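Local coordinates for protein YECBM32 (Yersinia enterocolitica, PDB 2JDA) that binds polygalacturonic acid, the backbone of pectin, in the periplasm as a carbohydrate-binding module with an F5/8 type C fold, at residues Lys70-Trp84 with Val108-Asp121. Numbering follows the deposited sequence.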
# COMPACT_ATOMS: atom_id res chain seq x y z
N LYS A 70 -11.27 -7.10 4.61
CA LYS A 70 -9.94 -6.93 5.20
C LYS A 70 -8.90 -7.48 4.23
O LYS A 70 -8.94 -8.63 3.85
CB LYS A 70 -9.84 -7.72 6.51
CG LYS A 70 -10.72 -7.21 7.61
CD LYS A 70 -10.27 -7.73 8.95
CE LYS A 70 -11.01 -8.91 9.31
NZ LYS A 70 -12.11 -8.44 10.20
N LEU A 71 -7.98 -6.64 3.82
CA LEU A 71 -6.93 -6.97 2.86
C LEU A 71 -5.77 -7.60 3.59
O LEU A 71 -5.30 -7.06 4.61
CB LEU A 71 -6.46 -5.68 2.17
CG LEU A 71 -5.32 -5.81 1.18
CD1 LEU A 71 -5.75 -6.54 -0.04
CD2 LEU A 71 -4.83 -4.42 0.85
N LYS A 72 -5.30 -8.71 3.06
CA LYS A 72 -4.14 -9.41 3.56
C LYS A 72 -2.95 -8.95 2.74
O LYS A 72 -3.01 -8.97 1.50
CB LYS A 72 -4.31 -10.90 3.42
CG LYS A 72 -5.53 -11.44 4.06
CD LYS A 72 -5.68 -12.94 3.81
CE LYS A 72 -7.14 -13.42 3.77
NZ LYS A 72 -7.18 -14.38 2.61
N PHE A 73 -1.85 -8.55 3.40
CA PHE A 73 -0.70 -8.04 2.70
C PHE A 73 0.56 -8.05 3.52
O PHE A 73 0.51 -8.19 4.74
CB PHE A 73 -0.98 -6.61 2.19
CG PHE A 73 -1.08 -5.55 3.28
CD1 PHE A 73 -0.09 -4.58 3.44
CD2 PHE A 73 -2.15 -5.51 4.16
CE1 PHE A 73 -0.18 -3.67 4.43
CE2 PHE A 73 -2.22 -4.58 5.17
CZ PHE A 73 -1.23 -3.63 5.27
N SER A 74 1.68 -7.86 2.82
CA SER A 74 3.01 -7.71 3.37
C SER A 74 3.67 -6.48 2.78
O SER A 74 3.33 -6.09 1.68
CB SER A 74 3.88 -8.96 3.10
OG SER A 74 3.30 -10.09 3.70
N ILE A 75 4.58 -5.85 3.53
CA ILE A 75 5.27 -4.64 3.05
C ILE A 75 6.74 -4.84 3.12
O ILE A 75 7.26 -5.30 4.14
CB ILE A 75 4.96 -3.39 3.90
CG1 ILE A 75 3.49 -3.20 4.10
CG2 ILE A 75 5.54 -2.15 3.27
CD1 ILE A 75 3.15 -2.15 5.14
N PHE A 76 7.42 -4.47 2.03
CA PHE A 76 8.85 -4.61 1.86
C PHE A 76 9.46 -3.29 1.43
O PHE A 76 8.77 -2.44 0.84
CB PHE A 76 9.20 -5.69 0.82
CG PHE A 76 8.72 -7.04 1.19
CD1 PHE A 76 9.53 -7.91 1.91
CD2 PHE A 76 7.42 -7.43 0.88
CE1 PHE A 76 9.03 -9.17 2.28
CE2 PHE A 76 6.94 -8.67 1.25
CZ PHE A 76 7.76 -9.52 1.98
N TYR A 77 10.73 -3.12 1.75
CA TYR A 77 11.46 -1.94 1.31
C TYR A 77 12.80 -2.32 0.69
O TYR A 77 13.37 -3.38 0.94
CB TYR A 77 11.67 -0.93 2.45
CG TYR A 77 12.58 -1.40 3.58
CD1 TYR A 77 13.92 -1.02 3.63
CD2 TYR A 77 12.11 -2.25 4.58
CE1 TYR A 77 14.76 -1.46 4.69
CE2 TYR A 77 12.95 -2.70 5.61
CZ TYR A 77 14.26 -2.28 5.68
OH TYR A 77 15.05 -2.76 6.72
N SER A 78 13.33 -1.42 -0.13
CA SER A 78 14.56 -1.67 -0.89
C SER A 78 15.14 -0.35 -1.38
O SER A 78 14.41 0.63 -1.59
CB SER A 78 14.24 -2.53 -2.13
OG SER A 78 15.36 -2.81 -2.92
N ASN A 79 16.46 -0.35 -1.56
CA ASN A 79 17.10 0.74 -2.26
C ASN A 79 17.34 0.47 -3.74
O ASN A 79 17.52 1.42 -4.50
CB ASN A 79 18.44 1.06 -1.58
CG ASN A 79 18.25 1.76 -0.28
OD1 ASN A 79 17.29 2.50 -0.08
ND2 ASN A 79 19.22 1.57 0.63
N ASP A 80 17.42 -0.79 -4.11
CA ASP A 80 17.70 -1.18 -5.50
C ASP A 80 16.53 -1.73 -6.32
O ASP A 80 16.63 -1.91 -7.54
CB ASP A 80 18.90 -2.10 -5.57
CG ASP A 80 18.70 -3.45 -4.93
OD1 ASP A 80 17.56 -3.78 -4.50
OD2 ASP A 80 19.69 -4.22 -4.78
N GLY A 81 15.40 -2.02 -5.66
CA GLY A 81 14.24 -2.58 -6.36
C GLY A 81 14.40 -4.06 -6.71
O GLY A 81 13.55 -4.57 -7.43
N LYS A 82 15.44 -4.72 -6.19
CA LYS A 82 15.76 -6.13 -6.48
C LYS A 82 15.91 -6.97 -5.22
O LYS A 82 15.61 -8.18 -5.22
CB LYS A 82 17.07 -6.20 -7.28
CG LYS A 82 17.09 -5.44 -8.60
CD LYS A 82 18.40 -5.73 -9.36
CE LYS A 82 18.39 -5.18 -10.81
NZ LYS A 82 17.43 -4.02 -10.99
N ASN A 83 16.38 -6.35 -4.14
CA ASN A 83 16.64 -7.04 -2.88
C ASN A 83 15.77 -6.35 -1.84
O ASN A 83 15.88 -5.15 -1.63
CB ASN A 83 18.13 -6.94 -2.52
CG ASN A 83 18.97 -7.76 -3.44
OD1 ASN A 83 18.98 -8.97 -3.30
ND2 ASN A 83 19.65 -7.12 -4.39
N TRP A 84 14.92 -7.13 -1.20
CA TRP A 84 13.87 -6.64 -0.35
C TRP A 84 14.06 -7.09 1.09
O TRP A 84 14.46 -8.23 1.36
CB TRP A 84 12.51 -7.15 -0.87
CG TRP A 84 12.22 -6.70 -2.27
CD1 TRP A 84 12.47 -7.38 -3.41
CD2 TRP A 84 11.71 -5.41 -2.69
NE1 TRP A 84 12.14 -6.63 -4.50
CE2 TRP A 84 11.70 -5.41 -4.09
CE3 TRP A 84 11.25 -4.26 -2.01
CZ2 TRP A 84 11.24 -4.32 -4.82
CZ3 TRP A 84 10.82 -3.18 -2.74
CH2 TRP A 84 10.82 -3.23 -4.13
N VAL A 108 13.22 3.34 8.37
CA VAL A 108 14.17 2.75 7.43
C VAL A 108 14.49 3.75 6.34
O VAL A 108 13.82 4.75 6.19
CB VAL A 108 13.61 1.45 6.79
CG1 VAL A 108 13.21 0.44 7.86
CG2 VAL A 108 12.44 1.73 5.88
N THR A 109 15.56 3.48 5.60
CA THR A 109 15.89 4.19 4.39
C THR A 109 15.48 3.34 3.21
O THR A 109 15.79 2.15 3.12
CB THR A 109 17.39 4.45 4.37
OG1 THR A 109 17.69 5.41 5.40
CG2 THR A 109 17.82 5.04 3.04
N ALA A 110 14.75 3.96 2.27
CA ALA A 110 14.31 3.22 1.09
C ALA A 110 14.08 4.16 -0.09
O ALA A 110 13.75 5.33 0.11
CB ALA A 110 13.03 2.44 1.37
N LYS A 111 14.25 3.62 -1.30
CA LYS A 111 13.76 4.26 -2.53
C LYS A 111 12.48 3.58 -3.04
O LYS A 111 11.74 4.19 -3.75
CB LYS A 111 14.82 4.24 -3.62
CG LYS A 111 14.45 4.95 -4.89
CD LYS A 111 15.68 5.06 -5.77
CE LYS A 111 15.37 5.56 -7.13
NZ LYS A 111 16.62 5.58 -7.95
N TYR A 112 12.25 2.33 -2.66
CA TYR A 112 11.12 1.56 -3.14
C TYR A 112 10.39 0.93 -1.96
O TYR A 112 11.01 0.39 -1.01
CB TYR A 112 11.51 0.42 -4.06
CG TYR A 112 12.33 0.85 -5.26
CD1 TYR A 112 11.73 1.12 -6.48
CD2 TYR A 112 13.71 0.90 -5.20
CE1 TYR A 112 12.50 1.50 -7.57
CE2 TYR A 112 14.47 1.26 -6.31
CZ TYR A 112 13.84 1.55 -7.49
OH TYR A 112 14.61 1.92 -8.61
N ILE A 113 9.07 0.96 -2.05
CA ILE A 113 8.19 0.26 -1.12
C ILE A 113 7.34 -0.66 -1.95
O ILE A 113 6.68 -0.21 -2.87
CB ILE A 113 7.33 1.25 -0.28
CG1 ILE A 113 8.22 2.18 0.60
CG2 ILE A 113 6.27 0.50 0.55
CD1 ILE A 113 8.82 1.48 1.78
N LYS A 114 7.26 -1.92 -1.57
CA LYS A 114 6.45 -2.90 -2.30
C LYS A 114 5.48 -3.56 -1.36
O LYS A 114 5.88 -4.04 -0.31
CB LYS A 114 7.33 -3.91 -3.01
CG LYS A 114 6.52 -4.94 -3.85
CD LYS A 114 7.47 -5.79 -4.72
CE LYS A 114 8.32 -6.81 -4.00
NZ LYS A 114 7.73 -8.19 -3.97
N LEU A 115 4.21 -3.61 -1.74
CA LEU A 115 3.21 -4.38 -1.03
C LEU A 115 2.93 -5.63 -1.83
O LEU A 115 2.58 -5.55 -3.01
CB LEU A 115 1.90 -3.61 -0.83
CG LEU A 115 1.88 -2.61 0.32
CD1 LEU A 115 2.78 -1.48 0.04
CD2 LEU A 115 0.49 -2.09 0.54
N ASP A 116 3.10 -6.79 -1.20
CA ASP A 116 2.67 -8.06 -1.76
C ASP A 116 1.30 -8.31 -1.14
O ASP A 116 1.15 -8.25 0.09
CB ASP A 116 3.62 -9.19 -1.41
CG ASP A 116 5.02 -9.03 -2.00
OD1 ASP A 116 5.25 -8.16 -2.92
OD2 ASP A 116 5.96 -9.75 -1.56
N THR A 117 0.28 -8.55 -1.95
CA THR A 117 -1.10 -8.59 -1.48
C THR A 117 -1.69 -9.97 -1.79
O THR A 117 -1.33 -10.62 -2.77
CB THR A 117 -1.97 -7.48 -2.09
OG1 THR A 117 -2.06 -7.65 -3.51
CG2 THR A 117 -1.35 -6.11 -1.87
N PHE A 118 -2.63 -10.38 -0.94
CA PHE A 118 -3.15 -11.75 -0.96
C PHE A 118 -4.66 -11.81 -1.03
O PHE A 118 -5.25 -12.88 -0.70
CB PHE A 118 -2.64 -12.53 0.27
CG PHE A 118 -1.15 -12.47 0.44
CD1 PHE A 118 -0.33 -13.33 -0.22
CD2 PHE A 118 -0.56 -11.53 1.25
CE1 PHE A 118 1.05 -13.22 -0.11
CE2 PHE A 118 0.85 -11.44 1.37
CZ PHE A 118 1.61 -12.25 0.67
N GLY A 119 -5.31 -10.72 -1.47
CA GLY A 119 -6.76 -10.65 -1.51
C GLY A 119 -7.34 -10.32 -0.17
O GLY A 119 -6.62 -9.91 0.75
N THR A 120 -8.66 -10.49 -0.05
CA THR A 120 -9.34 -10.19 1.19
C THR A 120 -9.98 -11.45 1.74
O THR A 120 -9.83 -12.58 1.20
CB THR A 120 -10.40 -9.12 1.02
OG1 THR A 120 -11.52 -9.62 0.22
CG2 THR A 120 -9.89 -7.91 0.31
N ASP A 121 -10.66 -11.24 2.89
CA ASP A 121 -11.49 -12.29 3.49
C ASP A 121 -12.79 -12.54 2.76
O ASP A 121 -13.53 -13.46 3.16
CB ASP A 121 -11.70 -11.99 4.98
CG ASP A 121 -12.36 -10.62 5.27
OD1 ASP A 121 -12.38 -9.70 4.41
OD2 ASP A 121 -12.92 -10.37 6.38
O HOH W 1 -7.83 -13.84 -0.17
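K114 lies across one face of the W84 indole, its CE 3.8 Å from the centroid of the five-membered ring and its NZ above the same ring in a cation-pi contact; S78 CB backs the opposite face, and Y77 N lies at the edge. With CG anti to the backbone N (chi1 -178°), the K114 chain then bends at chi3 and chi4, and NZ bridges to the syn lone pair of D116 OD1 at 2.7 Å. That ammonium also holds a glycerol molecule. The Y112 ring is sandwiched between K111 CG and G81 CA, the latter 4.0 Å from its centroid, with S78 O at the edge. On the other side of the sheet, V108 CG2 sits over a face of Y77, while I75 packs against I113 and L115. Antiparallel hydrogen bonds join the backbones, from K72 N to G119 O (2.9 Å), through S74 with D116 and F76 with K114, to a classic beta bulge, where K111 N and Y112 N both donate to S78 O. Strands 71-78 and 112-120 are thus neighbours inside the five-stranded antiparallel sheet of this beta-sandwich; 85-92 flanks the first and 44-50 the second, while I75 reaches I59 of strand 53-63 in the facing sheet.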